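Local coordinates for protein dTDP-glucose 4,6-dehydratase (PDB 5U4Q) that binds NAD and probably dehydrates dTDP-glucose to its 4-keto-6-deoxy derivative, at residues F79-L85 and V121-A127; T176-F182 and P257-I263. All coordinates share one frame; numbering follows the deposited sequence. Where two conformers were deposited one is given.

Interaction 1 (F79-L85 and V121-A127); sequences FDRVIHL and VKHLVYA. With NAD (nicotinamide-adenine-dinucleotide), chain C.
Val-82 and Leu-124 cross at a slant in neighbouring parallel strands of the Rossmann fold, the first strand passing over to the second through helix 98-118 in a beta-alpha-beta crossover. Each Val-82 branch has its own partner. CB already touches CD1 of Leu-124; CG1, anti to the backbone N (chi1 173°), lies 3.5 Å from that same Leu-124 CD1, while CG2 turns back to CG1 of Val-121 at 3.9 Å, the two valines crossing at about a right angle. Compact branched residues suit this buried face, which the crossover helix covers with Ile-112 and Leu-113. On the other face Ile-83 reaches over with its last carbon: CD1 presses on Val-125 CG1 at 3.4 Å, tighter than usual for two carbons. Toward the start of the second strand, on the same face, Val-125 CG2 sits over the His-123 ring, offset to its rim. Between the two faces runs a regular ladder in which Val-82 both gives and takes: its N bonds to His-123 O, and its O receives Val-125 N at 2.9 Å, with an angle of 173° at the hydrogen. His-84 continues the pattern through N and O, while its ring nitrogen ND1 is held by Thr-9. At the C-terminal end the small CB of Ala-127 fits against the nicotinamide ribose, 3.4 Å from O3D of NAD, and that O3D hydroxyl donates a 2.8 Å hydrogen bond to Leu-85 O.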
loop_
_atom_site.group_PDB
_atom_site.type_symbol
_atom_site.label_atom_id
_atom_site.label_comp_id
_atom_site.label_asym_id
_atom_site.label_seq_id
_atom_site.Cartn_x
_atom_site.Cartn_y
_atom_site.Cartn_z
ATOM N N PHE A 79 24.644 7.608 -2.877
ATOM C CA PHE A 79 23.899 8.837 -2.907
ATOM C C PHE A 79 23.774 9.553 -1.571
ATOM O O PHE A 79 23.627 8.917 -0.517
ATOM C CB PHE A 79 22.477 8.550 -3.442
ATOM C CG PHE A 79 22.468 8.030 -4.846
ATOM C CD1 PHE A 79 22.889 8.851 -5.895
ATOM C CD2 PHE A 79 22.045 6.746 -5.134
ATOM C CE1 PHE A 79 22.911 8.385 -7.179
ATOM C CE2 PHE A 79 22.078 6.263 -6.429
ATOM C CZ PHE A 79 22.482 7.102 -7.461
ATOM N N ASP A 80 23.800 10.876 -1.621
ATOM C CA ASP A 80 23.534 11.700 -0.471
ATOM C C ASP A 80 22.028 11.851 -0.286
ATOM O O ASP A 80 21.533 11.766 0.822
ATOM C CB ASP A 80 24.211 13.057 -0.631
ATOM C CG ASP A 80 25.714 12.919 -0.719
ATOM O OD1 ASP A 80 26.314 12.432 0.275
ATOM O OD2 ASP A 80 26.287 13.246 -1.768
ATOM N N ARG A 81 21.292 12.070 -1.376
ATOM C CA ARG A 81 19.854 12.214 -1.309
ATOM C C ARG A 81 19.200 11.543 -2.503
ATOM O O ARG A 81 19.826 11.327 -3.534
ATOM C CB ARG A 81 19.488 13.684 -1.260
ATOM C CG ARG A 81 20.061 14.336 0.007
ATOM C CD ARG A 81 19.594 15.726 0.274
ATOM N NE ARG A 81 20.441 16.283 1.316
ATOM C CZ ARG A 81 20.596 17.582 1.555
ATOM N NH1 ARG A 81 19.986 18.510 0.794
ATOM N NH2 ARG A 81 21.406 17.956 2.532
ATOM N N VAL A 82 17.912 11.230 -2.368
ATOM C CA VAL A 82 17.166 10.595 -3.433
ATOM C C VAL A 82 15.854 11.322 -3.598
ATOM O O VAL A 82 15.201 11.630 -2.611
ATOM C CB VAL A 82 16.872 9.121 -3.093
ATOM C CG1 VAL A 82 15.944 8.478 -4.114
ATOM C CG2 VAL A 82 18.171 8.329 -2.955
ATOM N N ILE A 83 15.505 11.624 -4.857
ATOM C CA ILE A 83 14.179 12.167 -5.220
ATOM C C ILE A 83 13.546 11.112 -6.116
ATOM O O ILE A 83 13.993 10.860 -7.253
ATOM C CB ILE A 83 14.212 13.586 -5.835
ATOM C CG1 ILE A 83 12.812 14.024 -6.280
ATOM C CG2 ILE A 83 15.153 13.688 -7.001
ATOM C CD1 ILE A 83 11.771 14.138 -5.195
ATOM N N HIS A 84 12.549 10.412 -5.574
ATOM C CA HIS A 84 11.918 9.307 -6.260
ATOM C C HIS A 84 10.617 9.745 -6.898
ATOM O O HIS A 84 9.629 10.044 -6.211
ATOM C CB HIS A 84 11.711 8.147 -5.277
ATOM C CG HIS A 84 10.973 7.000 -5.862
ATOM N ND1 HIS A 84 11.369 6.380 -7.027
ATOM C CD2 HIS A 84 9.853 6.363 -5.454
ATOM C CE1 HIS A 84 10.519 5.419 -7.315
ATOM N NE2 HIS A 84 9.586 5.389 -6.381
ATOM N N LEU A 85 10.631 9.734 -8.225
ATOM C CA LEU A 85 9.485 10.161 -9.037
ATOM C C LEU A 85 8.980 9.066 -9.980
ATOM O O LEU A 85 7.841 9.111 -10.427
ATOM C CB LEU A 85 9.845 11.419 -9.815
ATOM C CG LEU A 85 10.230 12.615 -8.945
ATOM C CD1 LEU A 85 10.966 13.683 -9.748
ATOM C CD2 LEU A 85 9.037 13.206 -8.214
ATOM N N VAL A 121 21.318 6.731 3.004
ATOM C CA VAL A 121 20.878 7.955 2.312
ATOM C C VAL A 121 20.329 8.954 3.336
ATOM O O VAL A 121 19.532 8.590 4.225
ATOM C CB VAL A 121 19.847 7.608 1.234
ATOM C CG1 VAL A 121 19.082 8.849 0.759
ATOM C CG2 VAL A 121 20.547 6.914 0.085
ATOM N N LYS A 122 20.767 10.211 3.236
ATOM C CA LYS A 122 20.408 11.203 4.255
ATOM C C LYS A 122 19.009 11.794 4.146
ATOM O O LYS A 122 18.504 12.341 5.128
ATOM C CB LYS A 122 21.465 12.299 4.327
ATOM C CG LYS A 122 22.797 11.749 4.812
ATOM C CD LYS A 122 23.788 12.831 5.197
ATOM C CE LYS A 122 25.002 12.237 5.912
ATOM N NZ LYS A 122 25.841 11.404 5.012
ATOM N N HIS A 123 18.398 11.713 2.958
ATOM C CA HIS A 123 17.027 12.196 2.791
ATOM C C HIS A 123 16.426 11.574 1.541
ATOM O O HIS A 123 17.047 11.623 0.461
ATOM C CB HIS A 123 16.961 13.719 2.677
ATOM C CG HIS A 123 15.580 14.292 2.784
ATOM N ND1 HIS A 123 15.288 15.585 2.419
ATOM C CD2 HIS A 123 14.424 13.763 3.257
ATOM C CE1 HIS A 123 14.010 15.826 2.670
ATOM N NE2 HIS A 123 13.458 14.730 3.147
ATOM N N LEU A 124 15.247 10.978 1.702
ATOM C CA LEU A 124 14.464 10.438 0.587
ATOM C C LEU A 124 13.204 11.261 0.471
ATOM O O LEU A 124 12.392 11.312 1.398
ATOM C CB LEU A 124 14.026 9.010 0.852
ATOM C CG LEU A 124 12.999 8.420 -0.133
ATOM C CD1 LEU A 124 13.549 8.331 -1.547
ATOM C CD2 LEU A 124 12.543 7.071 0.388
ATOM N N VAL A 125 13.050 11.908 -0.687
ATOM C CA VAL A 125 11.849 12.639 -1.039
ATOM C C VAL A 125 11.167 11.804 -2.102
ATOM O O VAL A 125 11.830 11.310 -3.007
ATOM C CB VAL A 125 12.151 14.053 -1.556
ATOM C CG1 VAL A 125 10.868 14.781 -1.971
ATOM C CG2 VAL A 125 12.862 14.862 -0.489
ATOM N N TYR A 126 9.838 11.637 -2.002
ATOM C CA TYR A 126 9.169 10.728 -2.941
ATOM C C TYR A 126 7.804 11.254 -3.287
ATOM O O TYR A 126 7.185 11.974 -2.502
ATOM C CB TYR A 126 9.103 9.272 -2.387
ATOM C CG TYR A 126 8.287 9.163 -1.127
ATOM C CD1 TYR A 126 8.844 9.486 0.105
ATOM C CD2 TYR A 126 6.932 8.799 -1.157
ATOM C CE1 TYR A 126 8.092 9.451 1.273
ATOM C CE2 TYR A 126 6.181 8.739 0.010
ATOM C CZ TYR A 126 6.749 9.096 1.218
ATOM O OH TYR A 126 5.989 9.088 2.365
ATOM N N ALA A 127 7.357 10.883 -4.481
ATOM C CA ALA A 127 6.062 11.320 -4.976
ATOM C C ALA A 127 4.926 10.468 -4.426
ATOM O O ALA A 127 4.903 9.249 -4.589
ATOM C CB ALA A 127 6.050 11.249 -6.499
HETATM P PA NAD C . 6.017 10.663 -16.222
HETATM O O1A NAD C . 6.296 11.726 -17.214
HETATM O O2A NAD C . 5.285 9.399 -16.627
HETATM O O5B NAD C . 7.423 10.281 -15.521
HETATM C C5B NAD C . 7.654 9.095 -14.771
HETATM C C4B NAD C . 8.857 8.388 -15.371
HETATM O O4B NAD C . 8.991 7.177 -14.603
HETATM C C3B NAD C . 8.676 8.003 -16.833
HETATM O O3B NAD C . 9.628 8.599 -17.726
HETATM C C2B NAD C . 8.751 6.476 -16.791
HETATM O O2B NAD C . 9.427 5.910 -17.931
HETATM C C1B NAD C . 9.437 6.160 -15.464
HETATM N N9A NAD C . 9.084 4.839 -14.919
HETATM C C8A NAD C . 7.841 4.335 -14.744
HETATM N N7A NAD C . 7.907 3.096 -14.251
HETATM C C5A NAD C . 9.206 2.801 -14.085
HETATM C C6A NAD C . 9.962 1.615 -13.634
HETATM N N6A NAD C . 9.357 0.509 -13.226
HETATM N N1A NAD C . 11.292 1.723 -13.642
HETATM C C2A NAD C . 11.947 2.817 -14.056
HETATM N N3A NAD C . 11.324 3.925 -14.508
HETATM C C4A NAD C . 9.965 3.942 -14.534
HETATM O O3 NAD C . 5.150 11.222 -14.983
HETATM P PN NAD C . 5.407 12.515 -14.060
HETATM O O1N NAD C . 6.727 13.128 -14.281
HETATM O O2N NAD C . 4.103 13.305 -14.167
HETATM O O5D NAD C . 5.371 11.794 -12.639
HETATM C C5D NAD C . 6.409 11.840 -11.663
HETATM C C4D NAD C . 5.796 11.353 -10.361
HETATM O O4D NAD C . 4.865 12.342 -9.862
HETATM C C3D NAD C . 5.022 10.041 -10.383
HETATM O O3D NAD C . 5.335 9.328 -9.184
HETATM C C2D NAD C . 3.568 10.446 -10.325
HETATM O O2D NAD C . 2.725 9.471 -9.677
HETATM C C1D NAD C . 3.620 11.738 -9.535
HETATM N N1N NAD C . 2.523 12.661 -9.885
HETATM C C2N NAD C . 2.548 13.454 -10.981
HETATM C C3N NAD C . 1.487 14.324 -11.282
HETATM C C7N NAD C . 1.441 15.250 -12.505
HETATM O O7N NAD C . 0.541 16.098 -12.593
HETATM N N7N NAD C . 2.312 15.165 -13.524
HETATM C C4N NAD C . 0.386 14.337 -10.454
HETATM C C5N NAD C . 0.366 13.509 -9.341
HETATM C C6N NAD C . 1.433 12.657 -9.078
#

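Interaction 2 (T176-F182 and P257-I263); sequences TTGLRFF and PYRVYNI. With NAD (nicotinamide-adenine-dinucleotide), chain C.
Ile-263 lays its CG2 methyl over one face of the Phe-181 ring, a CH-pi contact in which CG2 stands 3.9 Å from the ring centroid and 27° off its normal. The methyl is displaced toward the rim and also meets Leu-179 CB, so one branch of a beta-branched residue fills the notch between two side chains on the same face of the sheet. Farther back, Thr-177 pushes CG2 against the edge of the Tyr-261 ring, in the ring plane, 3.7 Å from CD2. Six backbone hydrogen bonds join these strands in parallel register, continuing the Rossmann sheet of the NAD-dependent epimerase/dehydratase family from strand 176-185 to strand 258-263. On the opposite face Gly-178 stands beside Val-260, and the bulk comes from its neighbours: Arg-180, extended from CG to NE, crosses Val-260 at about a right angle, with NE 3.4 Å from Val-260 CG1. CG and CD of Arg-180 also pack on that methyl, while NH2 forms a salt bridge with Glu-162. Asn-262 OD1 lies alongside this extended chain, 3.7 Å from both Arg-180 CB and Arg-180 CD, and also meets the Phe-182 ring at its edge; Tyr-133 OH is its hydrogen-bond partner. Where the strands part, a water bridges the gap, accepting from Phe-182 N and donating to Ile-263 O at 2.7 Å. Away from this water, Phe-181 CB abuts the nicotinamide, 3.3 Å from C5N of NAD.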
loop_
_atom_site.group_PDB
_atom_site.type_symbol
_atom_site.label_atom_id
_atom_site.label_comp_id
_atom_site.label_asym_id
_atom_site.label_seq_id
_atom_site.Cartn_x
_atom_site.Cartn_y
_atom_site.Cartn_z
ATOM N N THR A 176 12.337 10.717 5.637
ATOM C CA THR A 176 11.507 10.620 4.430
ATOM C C THR A 176 10.506 11.735 4.378
ATOM O O THR A 176 9.891 12.105 5.416
ATOM C CB THR A 176 10.776 9.263 4.325
ATOM O OG1 THR A 176 9.837 9.092 5.404
ATOM C CG2 THR A 176 11.757 8.098 4.307
ATOM N N THR A 177 10.339 12.300 3.173
ATOM C CA THR A 177 9.326 13.306 2.911
ATOM C C THR A 177 8.522 12.894 1.663
ATOM O O THR A 177 9.071 12.817 0.551
ATOM C CB THR A 177 9.922 14.715 2.678
ATOM O OG1 THR A 177 10.745 15.085 3.777
ATOM C CG2 THR A 177 8.789 15.737 2.512
ATOM N N GLY A 178 7.223 12.643 1.849
ATOM C CA GLY A 178 6.330 12.363 0.744
ATOM C C GLY A 178 5.596 13.619 0.308
ATOM O O GLY A 178 5.223 14.457 1.125
ATOM N N LEU A 179 5.389 13.750 -0.987
ATOM C CA LEU A 179 4.724 14.935 -1.555
ATOM C C LEU A 179 3.488 14.510 -2.329
ATOM O O LEU A 179 3.594 13.786 -3.317
ATOM C CB LEU A 179 5.681 15.669 -2.474
ATOM C CG LEU A 179 6.937 16.225 -1.824
ATOM C CD1 LEU A 179 7.871 16.801 -2.873
ATOM C CD2 LEU A 179 6.619 17.272 -0.774
ATOM N N ARG A 180 2.309 14.905 -1.854
ATOM C CA ARG A 180 1.040 14.597 -2.480
ATOM C C ARG A 180 0.781 15.607 -3.577
ATOM O O ARG A 180 0.320 16.722 -3.324
ATOM C CB ARG A 180 -0.123 14.570 -1.467
ATOM C CG ARG A 180 -0.031 13.412 -0.500
ATOM C CD ARG A 180 -1.109 13.479 0.576
ATOM N NE ARG A 180 -0.944 12.389 1.540
ATOM C CZ ARG A 180 -1.642 12.290 2.669
ATOM N NH1 ARG A 180 -2.528 13.214 2.974
ATOM N NH2 ARG A 180 -1.436 11.283 3.498
ATOM N N PHE A 181 1.134 15.204 -4.802
ATOM C CA PHE A 181 0.955 16.033 -5.988
ATOM C C PHE A 181 -0.508 16.019 -6.439
ATOM O O PHE A 181 -1.224 15.032 -6.288
ATOM C CB PHE A 181 1.810 15.498 -7.132
ATOM C CG PHE A 181 3.298 15.746 -6.970
ATOM C CD1 PHE A 181 3.861 16.973 -7.299
ATOM C CD2 PHE A 181 4.134 14.754 -6.497
ATOM C CE1 PHE A 181 5.229 17.191 -7.159
ATOM C CE2 PHE A 181 5.494 14.959 -6.372
ATOM C CZ PHE A 181 6.053 16.184 -6.688
ATOM N N PHE A 182 -0.937 17.144 -7.002
ATOM C CA PHE A 182 -2.271 17.304 -7.571
ATOM C C PHE A 182 -2.101 17.217 -9.105
ATOM O O PHE A 182 -1.910 16.116 -9.616
ATOM C CB PHE A 182 -2.901 18.588 -6.996
ATOM C CG PHE A 182 -3.378 18.396 -5.577
ATOM C CD1 PHE A 182 -2.474 18.224 -4.536
ATOM C CD2 PHE A 182 -4.748 18.297 -5.306
ATOM C CE1 PHE A 182 -2.919 17.988 -3.248
ATOM C CE2 PHE A 182 -5.207 18.069 -4.024
ATOM C CZ PHE A 182 -4.290 17.898 -2.991
ATOM N N PRO A 257 11.453 10.307 11.801
ATOM C CA PRO A 257 11.773 11.425 10.855
ATOM C C PRO A 257 11.028 11.203 9.525
ATOM O O PRO A 257 11.635 10.899 8.496
ATOM C CB PRO A 257 13.296 11.317 10.701
ATOM C CG PRO A 257 13.572 9.871 10.926
ATOM C CD PRO A 257 12.623 9.445 12.009
ATOM N N TYR A 258 9.718 11.385 9.596
ATOM C CA TYR A 258 8.768 11.094 8.526
ATOM C C TYR A 258 7.799 12.242 8.384
ATOM O O TYR A 258 7.201 12.695 9.372
ATOM C CB TYR A 258 7.984 9.839 8.896
ATOM C CG TYR A 258 6.615 9.628 8.239
ATOM C CD1 TYR A 258 6.494 8.871 7.061
ATOM C CD2 TYR A 258 5.442 10.106 8.820
ATOM C CE1 TYR A 258 5.255 8.659 6.476
ATOM C CE2 TYR A 258 4.189 9.888 8.244
ATOM C CZ TYR A 258 4.102 9.136 7.077
ATOM O OH TYR A 258 2.856 8.924 6.511
ATOM N N ARG A 259 7.621 12.720 7.156
ATOM C CA ARG A 259 6.662 13.794 6.884
ATOM C C ARG A 259 6.016 13.615 5.529
ATOM O O ARG A 259 6.656 13.112 4.599
ATOM C CB ARG A 259 7.339 15.168 6.860
ATOM C CG ARG A 259 7.768 15.725 8.201
ATOM C CD ARG A 259 6.583 16.064 9.082
ATOM N NE ARG A 259 7.041 16.773 10.274
ATOM C CZ ARG A 259 7.642 16.189 11.305
ATOM N NH1 ARG A 259 8.037 16.927 12.335
ATOM N NH2 ARG A 259 7.854 14.882 11.308
ATOM N N VAL A 260 4.760 14.059 5.423
ATOM C CA VAL A 260 4.008 14.057 4.163
ATOM C C VAL A 260 3.407 15.468 4.045
ATOM O O VAL A 260 2.890 16.011 5.024
ATOM C CB VAL A 260 2.922 12.968 4.045
ATOM C CG1 VAL A 260 2.206 13.108 2.710
ATOM C CG2 VAL A 260 3.531 11.575 4.197
ATOM N N TYR A 261 3.524 16.070 2.861
ATOM C CA TYR A 261 2.958 17.374 2.569
ATOM C C TYR A 261 2.141 17.375 1.281
ATOM O O TYR A 261 2.498 16.706 0.303
ATOM C CB TYR A 261 4.059 18.423 2.362
ATOM C CG TYR A 261 4.923 18.640 3.579
ATOM C CD1 TYR A 261 4.470 19.405 4.668
ATOM C CD2 TYR A 261 6.195 18.088 3.654
ATOM C CE1 TYR A 261 5.262 19.568 5.788
ATOM C CE2 TYR A 261 6.989 18.240 4.778
ATOM C CZ TYR A 261 6.516 18.980 5.844
ATOM O OH TYR A 261 7.331 19.131 6.941
ATOM N N ASN A 262 1.055 18.142 1.276
ATOM C CA ASN A 262 0.404 18.481 0.007
ATOM C C ASN A 262 1.280 19.485 -0.739
ATOM O O ASN A 262 1.892 20.361 -0.135
ATOM C CB ASN A 262 -0.936 19.176 0.206
ATOM C CG ASN A 262 -2.035 18.257 0.678
ATOM O OD1 ASN A 262 -2.052 17.062 0.401
ATOM N ND2 ASN A 262 -3.021 18.850 1.330
ATOM N N ILE A 263 1.335 19.348 -2.050
ATOM C CA ILE A 263 2.045 20.324 -2.891
ATOM C C ILE A 263 1.099 20.694 -4.041
ATOM O O ILE A 263 0.643 19.832 -4.772
ATOM C CB ILE A 263 3.404 19.783 -3.345
ATOM C CG1 ILE A 263 4.170 20.852 -4.128
ATOM C CG2 ILE A 263 3.271 18.500 -4.159
ATOM C CD1 ILE A 263 5.577 20.431 -4.470
HETATM P PA NAD C . 6.017 10.663 -16.222
HETATM O O1A NAD C . 6.296 11.726 -17.214
HETATM O O2A NAD C . 5.285 9.399 -16.627
HETATM O O5B NAD C . 7.423 10.281 -15.521
HETATM C C5B NAD C . 7.654 9.095 -14.771
HETATM C C4B NAD C . 8.857 8.388 -15.371
HETATM O O4B NAD C . 8.991 7.177 -14.603
HETATM C C3B NAD C . 8.676 8.003 -16.833
HETATM O O3B NAD C . 9.628 8.599 -17.726
HETATM C C2B NAD C . 8.751 6.476 -16.791
HETATM O O2B NAD C . 9.427 5.910 -17.931
HETATM C C1B NAD C . 9.437 6.160 -15.464
HETATM N N9A NAD C . 9.084 4.839 -14.919
HETATM C C8A NAD C . 7.841 4.335 -14.744
HETATM N N7A NAD C . 7.907 3.096 -14.251
HETATM C C5A NAD C . 9.206 2.801 -14.085
HETATM C C6A NAD C . 9.962 1.615 -13.634
HETATM N N6A NAD C . 9.357 0.509 -13.226
HETATM N N1A NAD C . 11.292 1.723 -13.642
HETATM C C2A NAD C . 11.947 2.817 -14.056
HETATM N N3A NAD C . 11.324 3.925 -14.508
HETATM C C4A NAD C . 9.965 3.942 -14.534
HETATM O O3 NAD C . 5.150 11.222 -14.983
HETATM P PN NAD C . 5.407 12.515 -14.060
HETATM O O1N NAD C . 6.727 13.128 -14.281
HETATM O O2N NAD C . 4.103 13.305 -14.167
HETATM O O5D NAD C . 5.371 11.794 -12.639
HETATM C C5D NAD C . 6.409 11.840 -11.663
HETATM C C4D NAD C . 5.796 11.353 -10.361
HETATM O O4D NAD C . 4.865 12.342 -9.862
HETATM C C3D NAD C . 5.022 10.041 -10.383
HETATM O O3D NAD C . 5.335 9.328 -9.184
HETATM C C2D NAD C . 3.568 10.446 -10.325
HETATM O O2D NAD C . 2.725 9.471 -9.677
HETATM C C1D NAD C . 3.620 11.738 -9.535
HETATM N N1N NAD C . 2.523 12.661 -9.885
HETATM C C2N NAD C . 2.548 13.454 -10.981
HETATM C C3N NAD C . 1.487 14.324 -11.282
HETATM C C7N NAD C . 1.441 15.250 -12.505
HETATM O O7N NAD C . 0.541 16.098 -12.593
HETATM N N7N NAD C . 2.312 15.165 -13.524
HETATM C C4N NAD C . 0.386 14.337 -10.454
HETATM C C5N NAD C . 0.366 13.509 -9.341
HETATM C C6N NAD C . 1.433 12.657 -9.078
HETATM O O HOH W 1 7.447 10.253 4.301
HETATM O O HOH W 2 0.799 19.337 -7.426
#

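How the interactions relate
Both interactions belong to one parallel sheet, their centres 12 Å apart. Strand 123-129 of interaction 1 is the direct neighbour of strand 176-185 of interaction 2, giving the local order 81-84, 123-129, 176-185, 258-263. Both segments of interaction 1 come earlier in the chain than those of interaction 2, with helix 153-172 between. The shared seam is sewn by backbone and side chain alike, with probable hydrogen bonds from Thr-177 N to Leu-124 O and between His-123 NE2 and Thr-177 OG1, and Tyr-126 packed on Gly-178. The C-terminal ends of three of these strands approach NAD, interaction 1 at the ribose and interaction 2 at the nicotinamide, so this end of the sheet lines adjoining parts of the cofactor, as in Rossmann-fold dehydrogenases.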